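Local structure of aldehyde dehydrogenase (3K9D) at residues A[110-115]-A[192-197]. The protein probably oxidises aldehydes, with NAD or NADP as the electron acceptor. Sequence-based numbering, arbitrary orientation.
Sequences GVVAGL and TAVILA
The flat peptide groups of Ala113 and Leu196 meet where the N-H of Leu196 approaches Ala113 O nearly along the direction of that carbonyl, at an N to O distance of 2.7 Å, and apolar side chains lie over both faces of the sheet. Val112, Val194 and Leu196 cover one face; Ala113, Leu115, Ile195 and Ala197 cover the other. The pair is a worked example of parallel neighbours in a Rossmann-like α/β sheet, the architecture of the probable cofactor-binding domain of aldehyde dehydrogenases. Strand 102-116 is flanked here by 192-197 and by 138-143, and the backbones of Val112 and Gly114 hydrogen-bond to strand 138-143.

Ala113 is gripped twice, since its N also reaches Val194 O at 2.9 Å. Leu115 N bonds to Leu196 O almost straight (169°), and that oxygen also accepts a weak hydrogen bond from Lys128 NZ. At the start of the pairing, Val111 O takes Ala193 N at 2.9 Å, whereas Val194 N stays 3.8 Å from that oxygen. The psi of Ala193, -28°, departs from extended geometry, consistent with a bulge-like irregularity, and its side chain packs on Ala424 of the second subunit.

On the first face, Val112 and Val194 lie side by side. Val194 CG1, placed between its backbone N and carbonyl carbon (chi1 78°), comes within 3.8 Å of Val112 CG1, while Leu196 CD1 approaches the same methyl obliquely. On the second, helices 180-188 and 201-207 cover the strands: Ala113 touches Leu186, and Ala197 touches Val204. Beneath them, Leu115 CG packs 4.1 Å from Ile195 CG2, and Ala113 CB rests 3.8 Å from Thr192 CG2, the methyl branch of a threonine whose OG1 bonds to Leu186 O.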
loop_
_atom_site.group_PDB
_atom_site.type_symbol
_atom_site.label_atom_id
_atom_site.label_comp_id
_atom_site.label_asym_id
_atom_site.label_seq_id
_atom_site.Cartn_x
_atom_site.Cartn_y
_atom_site.Cartn_z
ATOM N N GLY A 110 12.653 5.216 -2.415
ATOM C CA GLY A 110 13.222 6.552 -2.372
ATOM C C GLY A 110 13.524 7.049 -0.975
ATOM O O GLY A 110 14.239 6.391 -0.221
ATOM N N VAL A 111 13.023 8.230 -0.625
ATOM C CA VAL A 111 13.272 8.774 0.722
ATOM C C VAL A 111 12.083 8.438 1.630
ATOM O O VAL A 111 10.959 8.889 1.384
ATOM C CB VAL A 111 13.478 10.308 0.715
ATOM C CG1 VAL A 111 13.737 10.829 2.130
ATOM C CG2 VAL A 111 14.600 10.697 -0.212
ATOM N N VAL A 112 12.349 7.629 2.653
ATOM C CA VAL A 112 11.354 7.188 3.626
ATOM C C VAL A 112 11.205 8.248 4.727
ATOM O O VAL A 112 12.196 8.834 5.177
ATOM C CB VAL A 112 11.761 5.805 4.251
ATOM C CG1 VAL A 112 10.714 5.283 5.218
ATOM C CG2 VAL A 112 11.982 4.760 3.158
ATOM N N ALA A 113 9.966 8.511 5.129
ATOM C CA ALA A 113 9.694 9.329 6.303
ATOM C C ALA A 113 9.310 8.408 7.451
ATOM O O ALA A 113 8.272 7.739 7.410
ATOM C CB ALA A 113 8.598 10.318 6.027
ATOM N N GLY A 114 10.178 8.349 8.456
ATOM C CA GLY A 114 9.929 7.538 9.642
ATOM C C GLY A 114 9.435 8.381 10.804
ATOM O O GLY A 114 10.157 9.233 11.318
ATOM N N LEU A 115 8.200 8.138 11.220
ATOM C CA LEU A 115 7.657 8.773 12.416
ATOM C C LEU A 115 7.996 7.888 13.606
ATOM O O LEU A 115 7.632 6.709 13.615
ATOM C CB LEU A 115 6.132 8.966 12.305
ATOM C CG LEU A 115 5.580 9.657 11.036
ATOM C CD1 LEU A 115 4.106 9.999 11.165
ATOM C CD2 LEU A 115 6.348 10.896 10.699
ATOM N N THR A 192 9.620 13.002 -0.670
ATOM C CA THR A 192 9.244 11.930 0.252
ATOM C C THR A 192 8.410 10.866 -0.468
ATOM O O THR A 192 7.322 11.157 -0.977
ATOM C CB THR A 192 8.462 12.500 1.455
ATOM O OG1 THR A 192 9.266 13.501 2.098
ATOM C CG2 THR A 192 8.100 11.396 2.458
ATOM N N ALA A 193 8.914 9.629 -0.489
ATOM C CA ALA A 193 8.300 8.549 -1.271
ATOM C C ALA A 193 7.263 7.730 -0.511
ATOM O O ALA A 193 6.326 7.158 -1.107
ATOM C CB ALA A 193 9.366 7.638 -1.806
ATOM N N VAL A 194 7.446 7.662 0.803
ATOM C CA VAL A 194 6.607 6.834 1.656
ATOM C C VAL A 194 6.677 7.339 3.096
ATOM O O VAL A 194 7.663 7.955 3.501
ATOM C CB VAL A 194 6.976 5.314 1.545
ATOM C CG1 VAL A 194 8.241 4.990 2.341
ATOM C CG2 VAL A 194 5.795 4.400 1.957
ATOM N N ILE A 195 5.605 7.105 3.850
ATOM C CA ILE A 195 5.598 7.402 5.278
ATOM C C ILE A 195 5.423 6.112 6.063
ATOM O O ILE A 195 4.452 5.383 5.842
ATOM C CB ILE A 195 4.468 8.406 5.673
ATOM C CG1 ILE A 195 4.553 9.669 4.824
ATOM C CG2 ILE A 195 4.541 8.756 7.181
ATOM C CD1 ILE A 195 3.256 10.388 4.672
ATOM N N LEU A 196 6.372 5.834 6.965
ATOM C CA LEU A 196 6.156 4.858 8.041
ATOM C C LEU A 196 5.588 5.581 9.254
ATOM O O LEU A 196 6.294 6.294 9.975
ATOM C CB LEU A 196 7.428 4.104 8.403
ATOM C CG LEU A 196 8.034 3.239 7.297
ATOM C CD1 LEU A 196 9.389 2.658 7.705
ATOM C CD2 LEU A 196 7.064 2.151 6.935
ATOM N N ALA A 197 4.295 5.393 9.451
ATOM C CA ALA A 197 3.519 6.209 10.366
ATOM C C ALA A 197 3.297 5.450 11.669
ATOM O O ALA A 197 2.262 4.818 11.856
ATOM C CB ALA A 197 2.185 6.585 9.719
#